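Local coordinates for protein fusion DH (Streptomyces sp. MJ635-86F5, PDB 6K97) that probably dehydrates polyketide intermediates in cremimycin biosynthesis, as an engineered fusion that folds into a double-hotdog dehydratase domain, at residues L99-V104 with L139-A144; Q108-L113 with H133-R138; G272-F277 with L324-S329. All coordinates share one frame; numbering follows the deposited sequence.

Contact 1 of 3, residues L99-V104 with L139-A144; sequences LHTPLV and LWVEHA
A chi1 of -54° sets the imidazole of His143 opposite its own carbonyl carbon, beside the backbone N, and so brings ND1 up to Thr101. Leu103 reaches the same ring from the other segment; its CG is anti to the backbone N (chi1 -160°), which carries CB and CG over one face of the ring. Both segments lie in the first part of the fusion, within its hotdog fold. Residues 99-104 lead out of strand 93-99, and 141-144 begin the neighbouring strand. Leu99 and Ala144 form an antiparallel non-hydrogen-bonded pair, with Leu99 CD2 against Ala144 CB at 3.9 Å. One residue on, the backbone bond from His100 N to His143 O measures 2.8 Å. His143 and Ala144 both face Ile130 on strand 126-134, a classic beta bulge.

The His143 ring is held on several sides. His143 ND1 donates to Thr101 O at 2.7 Å; the acceptor is close to the ring plane, but the donor stands above the carbonyl plane of Thr101. NE2 bonds Ser132 OG, so both ring nitrogens have partners and rotation of the ring is restricted. Val141 O lies over one face. On the opposite face Leu103 makes a CH-pi contact: its CB sits 3.8 Å from the centroid of the His143 ring, and its CG comes within 3.5 Å of His143 NE2.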
loop_
_atom_site.group_PDB
_atom_site.type_symbol
_atom_site.label_atom_id
_atom_site.label_comp_id
_atom_site.label_asym_id
_atom_site.label_seq_id
_atom_site.Cartn_x
_atom_site.Cartn_y
_atom_site.Cartn_z
ATOM N N LEU A 99 -2.693 -11.832 19.010
ATOM C CA LEU A 99 -3.832 -10.929 18.882
ATOM C C LEU A 99 -3.900 -9.944 20.039
ATOM O O LEU A 99 -3.615 -10.294 21.158
ATOM C CB LEU A 99 -5.089 -11.766 18.900
ATOM C CG LEU A 99 -5.016 -12.992 17.991
ATOM C CD1 LEU A 99 -6.323 -13.769 18.080
ATOM C CD2 LEU A 99 -4.743 -12.605 16.559
ATOM N N HIS A 100 -4.241 -8.707 19.761
ATOM C CA HIS A 100 -4.245 -7.639 20.730
ATOM C C HIS A 100 -5.679 -7.074 20.784
ATOM O O HIS A 100 -6.602 -7.808 21.025
ATOM C CB HIS A 100 -3.265 -6.533 20.272
ATOM C CG HIS A 100 -1.871 -7.020 20.035
ATOM N ND1 HIS A 100 -1.045 -7.440 21.054
ATOM C CD2 HIS A 100 -1.162 -7.171 18.895
ATOM C CE1 HIS A 100 0.106 -7.842 20.554
ATOM N NE2 HIS A 100 0.054 -7.700 19.245
ATOM N N THR A 101 -5.881 -5.798 20.436
ATOM C CA THR A 101 -7.209 -5.205 20.478
ATOM C C THR A 101 -8.169 -5.830 19.442
ATOM O O THR A 101 -7.813 -6.055 18.302
ATOM C CB THR A 101 -7.080 -3.677 20.258
ATOM O OG1 THR A 101 -6.110 -3.155 21.191
ATOM C CG2 THR A 101 -8.427 -2.929 20.508
ATOM N N PRO A 102 -9.399 -6.129 19.847
ATOM C CA PRO A 102 -10.265 -6.696 18.848
ATOM C C PRO A 102 -10.726 -5.679 17.840
ATOM O O PRO A 102 -10.541 -4.481 18.046
ATOM C CB PRO A 102 -11.469 -7.242 19.669
ATOM C CG PRO A 102 -11.317 -6.731 21.045
ATOM C CD PRO A 102 -9.884 -6.365 21.216
ATOM N N LEU A 103 -11.303 -6.196 16.765
ATOM C CA LEU A 103 -11.873 -5.408 15.715
ATOM C C LEU A 103 -13.359 -5.639 15.796
ATOM O O LEU A 103 -13.826 -6.732 15.547
ATOM C CB LEU A 103 -11.347 -5.887 14.379
ATOM C CG LEU A 103 -11.495 -4.851 13.274
ATOM C CD1 LEU A 103 -10.737 -5.321 12.017
ATOM C CD2 LEU A 103 -12.930 -4.661 12.976
ATOM N N VAL A 104 -14.104 -4.615 16.185
ATOM C CA VAL A 104 -15.508 -4.747 16.456
ATOM C C VAL A 104 -16.219 -4.407 15.183
ATOM O O VAL A 104 -15.872 -3.436 14.533
ATOM C CB VAL A 104 -15.916 -3.812 17.605
ATOM C CG1 VAL A 104 -17.421 -3.855 17.851
ATOM C CG2 VAL A 104 -15.171 -4.219 18.872
ATOM N N LEU A 139 -6.783 7.119 13.248
ATOM C CA LEU A 139 -5.739 6.390 13.934
ATOM C C LEU A 139 -5.876 4.889 13.818
ATOM O O LEU A 139 -6.924 4.316 14.079
ATOM C CB LEU A 139 -5.666 6.838 15.382
ATOM C CG LEU A 139 -5.256 8.328 15.518
ATOM C CD1 LEU A 139 -5.263 8.733 16.990
ATOM C CD2 LEU A 139 -3.907 8.688 14.874
ATOM N N TRP A 140 -4.782 4.259 13.402
ATOM C CA TRP A 140 -4.744 2.838 13.180
ATOM C C TRP A 140 -4.793 2.123 14.490
ATOM O O TRP A 140 -4.217 2.598 15.427
ATOM C CB TRP A 140 -3.457 2.440 12.481
ATOM C CG TRP A 140 -3.388 2.901 11.090
ATOM C CD1 TRP A 140 -2.618 3.931 10.599
ATOM C CD2 TRP A 140 -4.116 2.376 9.982
ATOM N NE1 TRP A 140 -2.805 4.047 9.242
ATOM C CE2 TRP A 140 -3.718 3.112 8.835
ATOM C CE3 TRP A 140 -5.059 1.355 9.840
ATOM C CZ2 TRP A 140 -4.258 2.886 7.581
ATOM C CZ3 TRP A 140 -5.577 1.099 8.579
ATOM C CH2 TRP A 140 -5.164 1.876 7.449
ATOM N N VAL A 141 -5.516 1.001 14.543
ATOM C CA VAL A 141 -5.528 0.131 15.692
ATOM C C VAL A 141 -4.904 -1.177 15.266
ATOM O O VAL A 141 -5.290 -1.732 14.257
ATOM C CB VAL A 141 -6.953 -0.136 16.165
ATOM C CG1 VAL A 141 -6.946 -1.057 17.371
ATOM C CG2 VAL A 141 -7.654 1.187 16.469
ATOM N N GLU A 142 -3.933 -1.645 16.038
ATOM C CA GLU A 142 -3.234 -2.890 15.775
ATOM C C GLU A 142 -4.007 -4.059 16.410
ATOM O O GLU A 142 -4.262 -4.034 17.604
ATOM C CB GLU A 142 -1.799 -2.834 16.319
ATOM C CG GLU A 142 -1.012 -4.104 15.957
ATOM C CD GLU A 142 0.488 -4.073 16.315
ATOM O OE1 GLU A 142 1.252 -3.332 15.658
ATOM O OE2 GLU A 142 0.897 -4.823 17.240
ATOM N N HIS A 143 -4.428 -5.027 15.586
ATOM C CA HIS A 143 -5.142 -6.198 16.062
ATOM C C HIS A 143 -4.243 -7.432 16.179
ATOM O O HIS A 143 -4.474 -8.311 16.993
ATOM C CB HIS A 143 -6.305 -6.512 15.107
ATOM C CG HIS A 143 -7.221 -5.352 14.872
ATOM N ND1 HIS A 143 -7.925 -4.751 15.887
ATOM C CD2 HIS A 143 -7.499 -4.642 13.745
ATOM C CE1 HIS A 143 -8.614 -3.733 15.394
ATOM N NE2 HIS A 143 -8.362 -3.640 14.095
ATOM N N ALA A 144 -3.197 -7.505 15.366
ATOM C CA ALA A 144 -2.312 -8.656 15.429
ATOM C C ALA A 144 -0.970 -8.342 14.914
ATOM O O ALA A 144 -0.799 -7.463 14.049
ATOM C CB ALA A 144 -2.885 -9.811 14.638
#

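Contact 2 of 3, residues Q108-L113 with H133-R138; sequences QSSSLL and HGEDVR
Ser111 faces Gly134 as an antiparallel non-hydrogen-bonded pair (4.4 Å from CA to CA), and Leu112 faces His133 as the next, hydrogen-bonded pair. Leu112 N donates to His133 O at 2.9 Å, and His133 N returns a longer bond to Leu112 O. Past the end of the strand pairing, Glu135 N still reaches Ser110 O, at 2.8 Å and in the carbonyl plane.

The side chains of Leu112 and His133 run side by side, pointing the same way. Leu112 CB lies over one face of the imidazole, and Leu112 CD1 is 3.8 Å from His133 CE1. With chi1 at 75°, His133 CG sits between its backbone N and carbonyl carbon, which brings ND1 within reach of the carbonyl of the next residue. There His133 ND1 donates to Gly134 O at 2.7 Å. Val137 N reaches Gly134 O from the opposite face of the carbonyl plane, so two donors grip this oxygen, and Val137 N closes the turn that follows. NE2 is bonded to Glu30 of the second subunit, which leaves the ring tied at both nitrogens. Leu29 of that subunit packs on Leu112.

Glu135 crosses Leu112 at about a right angle, Glu135 CG to Leu112 CD2 at 4.0 Å. Glu135 OE2 takes a weak bond from Ser110 OG at 3.0 Å, but its stronger partner is Arg53, in a salt bridge. The whole lies in the first part of the fusion, at the open end of the beta hairpin formed by strands 110-117 and 126-134, part of the antiparallel sheet of a hotdog fold.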
loop_
_atom_site.group_PDB
_atom_site.type_symbol
_atom_site.label_atom_id
_atom_site.label_comp_id
_atom_site.label_asym_id
_atom_site.label_seq_id
_atom_site.Cartn_x
_atom_site.Cartn_y
_atom_site.Cartn_z
ATOM N N GLN A 108 -23.592 -0.431 11.221
ATOM C CA GLN A 108 -23.543 0.995 10.931
ATOM C C GLN A 108 -22.123 1.459 10.593
ATOM O O GLN A 108 -21.898 2.649 10.433
ATOM C CB GLN A 108 -24.100 1.786 12.131
ATOM C CG GLN A 108 -25.635 1.755 12.263
ATOM C CD GLN A 108 -26.359 2.436 11.086
ATOM O OE1 GLN A 108 -26.516 3.660 11.053
ATOM N NE2 GLN A 108 -26.789 1.639 10.113
ATOM N N SER A 109 -21.159 0.541 10.489
ATOM C CA SER A 109 -19.758 0.950 10.411
ATOM C C SER A 109 -18.981 0.091 9.451
ATOM O O SER A 109 -19.451 -0.956 8.988
ATOM C CB SER A 109 -19.099 0.894 11.778
ATOM O OG SER A 109 -18.730 -0.449 12.111
ATOM N N SER A 110 -17.789 0.555 9.131
ATOM C CA SER A 110 -16.946 -0.126 8.167
ATOM C C SER A 110 -15.521 0.364 8.295
ATOM O O SER A 110 -15.281 1.541 8.608
ATOM C CB SER A 110 -17.409 0.120 6.744
ATOM O OG SER A 110 -17.032 1.429 6.410
ATOM N N SER A 111 -14.583 -0.562 8.067
ATOM C CA SER A 111 -13.217 -0.371 8.475
ATOM C C SER A 111 -12.300 -0.515 7.266
ATOM O O SER A 111 -12.476 -1.384 6.437
ATOM C CB SER A 111 -12.862 -1.429 9.520
ATOM O OG SER A 111 -13.223 -1.086 10.839
ATOM N N LEU A 112 -11.276 0.315 7.200
ATOM C CA LEU A 112 -10.155 0.014 6.330
ATOM C C LEU A 112 -9.291 -1.034 7.020
ATOM O O LEU A 112 -8.896 -0.849 8.133
ATOM C CB LEU A 112 -9.334 1.248 6.019
ATOM C CG LEU A 112 -10.080 2.470 5.487
ATOM C CD1 LEU A 112 -9.052 3.428 4.933
ATOM C CD2 LEU A 112 -11.120 2.113 4.424
ATOM N N LEU A 113 -8.996 -2.114 6.333
ATOM C CA LEU A 113 -8.202 -3.232 6.849
ATOM C C LEU A 113 -6.884 -3.375 6.068
ATOM O O LEU A 113 -6.857 -3.367 4.813
ATOM C CB LEU A 113 -9.013 -4.508 6.654
ATOM C CG LEU A 113 -8.346 -5.743 7.199
ATOM C CD1 LEU A 113 -8.161 -5.667 8.711
ATOM C CD2 LEU A 113 -9.163 -6.982 6.792
ATOM N N HIS A 133 -8.783 0.840 10.873
ATOM C CA HIS A 133 -9.410 1.985 11.473
ATOM C C HIS A 133 -10.737 2.238 10.801
ATOM O O HIS A 133 -10.920 1.899 9.602
ATOM C CB HIS A 133 -8.486 3.224 11.476
ATOM C CG HIS A 133 -8.327 3.910 10.150
ATOM N ND1 HIS A 133 -9.384 4.451 9.460
ATOM C CD2 HIS A 133 -7.216 4.248 9.459
ATOM C CE1 HIS A 133 -8.940 5.034 8.367
ATOM N NE2 HIS A 133 -7.626 4.922 8.341
ATOM N N GLY A 134 -11.649 2.854 11.561
ATOM C CA GLY A 134 -12.987 3.194 11.051
ATOM C C GLY A 134 -12.897 4.136 9.838
ATOM O O GLY A 134 -11.993 4.997 9.742
ATOM N N GLU A 135 -13.833 3.965 8.904
ATOM C CA GLU A 135 -13.789 4.684 7.618
ATOM C C GLU A 135 -13.585 6.187 7.662
ATOM O O GLU A 135 -12.917 6.711 6.776
ATOM C CB GLU A 135 -15.012 4.383 6.759
ATOM C CG GLU A 135 -14.697 3.470 5.594
ATOM C CD GLU A 135 -15.657 3.668 4.440
ATOM O OE1 GLU A 135 -16.017 4.829 4.100
ATOM O OE2 GLU A 135 -16.060 2.640 3.866
ATOM N N ASP A 136 -14.125 6.874 8.663
ATOM C CA ASP A 136 -13.818 8.307 8.811
ATOM C C ASP A 136 -13.140 8.624 10.159
ATOM O O ASP A 136 -13.525 9.539 10.883
ATOM C CB ASP A 136 -15.040 9.221 8.484
ATOM C CG ASP A 136 -16.399 8.614 8.893
ATOM O OD1 ASP A 136 -16.500 8.056 10.012
ATOM O OD2 ASP A 136 -17.369 8.728 8.098
ATOM N N VAL A 137 -12.088 7.861 10.448
ATOM C CA VAL A 137 -11.261 8.004 11.651
ATOM C C VAL A 137 -9.801 7.908 11.201
ATOM O O VAL A 137 -9.501 7.272 10.193
ATOM C CB VAL A 137 -11.595 6.885 12.663
ATOM C CG1 VAL A 137 -10.538 6.784 13.761
ATOM C CG2 VAL A 137 -12.980 7.110 13.254
ATOM N N ARG A 138 -8.897 8.541 11.932
ATOM C CA ARG A 138 -7.500 8.660 11.484
ATOM C C ARG A 138 -6.561 7.586 12.025
ATOM O O ARG A 138 -5.631 7.199 11.342
ATOM C CB ARG A 138 -6.930 10.032 11.871
ATOM C CG ARG A 138 -7.305 11.168 10.929
ATOM C CD ARG A 138 -6.646 12.487 11.334
ATOM N NE ARG A 138 -7.308 13.142 12.470
ATOM C CZ ARG A 138 -7.006 12.960 13.758
ATOM N NH1 ARG A 138 -7.688 13.631 14.681
ATOM N NH2 ARG A 138 -6.031 12.125 14.140
#

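Contact 3 of 3, residues G272-F277 with L324-S329; sequences GLFLPF and LRPVSS
Two antiparallel strands of the second hotdog fold, in the second part of the fusion, meet here: 273-277 and 324-327. Their directions differ by 132°, so the pair is strongly twisted. Leu275 and Arg325 form a hydrogen-bonded pair, with Leu275 N to Arg325 O at 3.0 Å and Arg325 N to Leu275 O at 2.8 Å. Val327 N adds a bond to Leu273 O. Pro276 and Pro326, which have no N-H to give, fall in the non-hydrogen-bonded pairs with Leu324 and Phe274. Beside the Phe274-Pro326 pair, Phe274 CA makes a CA-H...O contact with Arg325 O at 3.1 Å.

The Phe274 ring lies against Pro326, whose CA stands over one face toward the rim. Phe274 CE2 touches Pro326 CG at 3.9 Å. Lys302 makes a cation-pi contact with the same ring. With an alanine at Phe274, Pro326 would probably lose its aromatic neighbour and the Lys302 charge its pi partner.

Leu273, Leu275, Arg325 and Val327 share the other face of the strands. Leu275 CD1 meets Val327 CG2 at 3.9 Å, the two side chains crossing at about a right angle. At the end of the pair, Arg325 CG sits between its backbone N and carbonyl carbon (chi1 65°), which runs its aliphatic stem across Phe277. Arg325 CG is 3.5 Å from Phe277 CD1. The guanidinium group lies farther off and offers at most a weak cation-pi attraction.

Helix 252-266 packs on one side through Leu259 on Pro276 and Leu263 on Leu324. Phe211 of strand 211-213 touches Leu273 and Leu275. Beyond the pair, Ser328 is the N-cap of helix 329-334, with its OG bonded to Gln331 N.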
loop_
_atom_site.group_PDB
_atom_site.type_symbol
_atom_site.label_atom_id
_atom_site.label_comp_id
_atom_site.label_asym_id
_atom_site.label_seq_id
_atom_site.Cartn_x
_atom_site.Cartn_y
_atom_site.Cartn_z
ATOM N N GLY A 272 -16.045 -17.214 33.474
ATOM C CA GLY A 272 -15.886 -16.358 32.269
ATOM C C GLY A 272 -15.249 -16.909 30.973
ATOM O O GLY A 272 -15.320 -18.080 30.667
ATOM N N LEU A 273 -14.683 -16.012 30.181
ATOM C CA LEU A 273 -14.463 -16.272 28.789
ATOM C C LEU A 273 -13.034 -16.396 28.544
ATOM O O LEU A 273 -12.223 -15.755 29.192
ATOM C CB LEU A 273 -14.934 -15.128 27.920
ATOM C CG LEU A 273 -16.416 -14.821 27.996
ATOM C CD1 LEU A 273 -16.655 -13.375 27.604
ATOM C CD2 LEU A 273 -17.196 -15.779 27.123
ATOM N N PHE A 274 -12.755 -17.199 27.534
ATOM C CA PHE A 274 -11.420 -17.592 27.127
ATOM C C PHE A 274 -11.416 -17.536 25.641
ATOM O O PHE A 274 -12.267 -18.145 25.008
ATOM C CB PHE A 274 -11.120 -19.006 27.596
ATOM C CG PHE A 274 -10.616 -19.082 29.027
ATOM C CD1 PHE A 274 -11.500 -19.211 30.091
ATOM C CD2 PHE A 274 -9.243 -19.032 29.304
ATOM C CE1 PHE A 274 -11.048 -19.302 31.402
ATOM C CE2 PHE A 274 -8.776 -19.109 30.622
ATOM C CZ PHE A 274 -9.690 -19.236 31.679
ATOM N N LEU A 275 -10.509 -16.752 25.087
ATOM C CA LEU A 275 -10.342 -16.599 23.640
ATOM C C LEU A 275 -8.898 -16.866 23.219
ATOM O O LEU A 275 -7.976 -16.727 24.037
ATOM C CB LEU A 275 -10.655 -15.159 23.231
ATOM C CG LEU A 275 -12.082 -14.657 23.418
ATOM C CD1 LEU A 275 -12.184 -13.186 23.011
ATOM C CD2 LEU A 275 -13.067 -15.523 22.639
ATOM N N PRO A 276 -8.690 -17.191 21.931
ATOM C CA PRO A 276 -7.345 -17.320 21.413
ATOM C C PRO A 276 -6.639 -16.011 21.470
ATOM O O PRO A 276 -7.255 -14.997 21.210
ATOM C CB PRO A 276 -7.553 -17.750 19.953
ATOM C CG PRO A 276 -8.871 -18.475 19.966
ATOM C CD PRO A 276 -9.702 -17.690 20.971
ATOM N N PHE A 277 -5.371 -16.016 21.871
ATOM C CA PHE A 277 -4.537 -14.797 21.777
ATOM C C PHE A 277 -3.196 -15.069 21.113
ATOM O O PHE A 277 -2.527 -14.137 20.820
ATOM C CB PHE A 277 -4.284 -14.102 23.102
ATOM C CG PHE A 277 -3.262 -14.763 23.978
ATOM C CD1 PHE A 277 -3.616 -15.845 24.811
ATOM C CD2 PHE A 277 -1.960 -14.290 24.059
ATOM C CE1 PHE A 277 -2.685 -16.429 25.655
ATOM C CE2 PHE A 277 -1.025 -14.880 24.942
ATOM C CZ PHE A 277 -1.375 -15.957 25.694
ATOM N N LEU A 324 -5.052 -19.959 24.750
ATOM C CA LEU A 324 -6.247 -19.152 25.110
ATOM C C LEU A 324 -6.032 -18.370 26.383
ATOM O O LEU A 324 -5.227 -18.746 27.208
ATOM C CB LEU A 324 -7.507 -20.016 25.245
ATOM C CG LEU A 324 -8.185 -20.496 23.944
ATOM C CD1 LEU A 324 -7.278 -21.497 23.272
ATOM C CD2 LEU A 324 -9.532 -21.172 24.219
ATOM N N ARG A 325 -6.769 -17.290 26.554
ATOM C CA ARG A 325 -6.667 -16.491 27.797
ATOM C C ARG A 325 -8.030 -15.927 28.215
ATOM O O ARG A 325 -8.907 -15.835 27.402
ATOM C CB ARG A 325 -5.659 -15.336 27.669
ATOM C CG ARG A 325 -6.115 -14.323 26.648
ATOM C CD ARG A 325 -5.211 -13.127 26.392
ATOM N NE ARG A 325 -4.788 -12.492 27.627
ATOM C CZ ARG A 325 -4.396 -11.230 27.746
ATOM N NH1 ARG A 325 -4.390 -10.385 26.710
ATOM N NH2 ARG A 325 -4.013 -10.792 28.951
ATOM N N PRO A 326 -8.159 -15.510 29.473
ATOM C CA PRO A 326 -9.409 -14.957 29.996
ATOM C C PRO A 326 -9.617 -13.588 29.446
ATOM O O PRO A 326 -8.690 -12.827 29.391
ATOM C CB PRO A 326 -9.160 -14.832 31.517
ATOM C CG PRO A 326 -7.887 -15.554 31.823
ATOM C CD PRO A 326 -7.108 -15.560 30.529
ATOM N N VAL A 327 -10.821 -13.281 29.028
ATOM C CA VAL A 327 -11.156 -11.951 28.556
ATOM C C VAL A 327 -12.365 -11.453 29.320
ATOM O O VAL A 327 -13.299 -12.216 29.568
ATOM C CB VAL A 327 -11.484 -11.990 27.080
ATOM C CG1 VAL A 327 -12.012 -10.633 26.605
ATOM C CG2 VAL A 327 -10.223 -12.354 26.317
ATOM N N SER A 328 -12.372 -10.189 29.678
ATOM C CA SER A 328 -13.545 -9.649 30.338
ATOM C C SER A 328 -14.534 -9.166 29.290
ATOM O O SER A 328 -14.181 -8.412 28.344
ATOM C CB SER A 328 -13.195 -8.485 31.245
ATOM O OG SER A 328 -13.001 -7.343 30.453
ATOM N N SER A 329 -15.793 -9.555 29.483
ATOM C CA SER A 329 -16.859 -9.085 28.582
ATOM C C SER A 329 -17.018 -7.549 28.529
ATOM O O SER A 329 -17.371 -6.995 27.491
ATOM C CB SER A 329 -18.178 -9.733 28.945
ATOM O OG SER A 329 -18.785 -9.004 29.948
#

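In the fold
All three contacts are partly buried. Contacts 2 and 3 pair strands, while contact 1 sets a loop after strand 93-99 against a strand. Contacts 1 and 2 belong to the first part of the fusion and contact 3 to the second. Contact 1 uses strand 141-149 and contact 2 its neighbour 126-134; their centres are about 12 Å apart, and the Trp140 ring packs on His133. Both rely on histidines tied at each nitrogen, but contact 2 alone ties its histidine to the second subunit. The side-chain packing of contact 3 is mostly apolar, and no other protein chain of the assembly touches it. Leu99 N approaches Phe277 O at 2.9 Å, a probable hydrogen bond joining the two parts of this engineered chain.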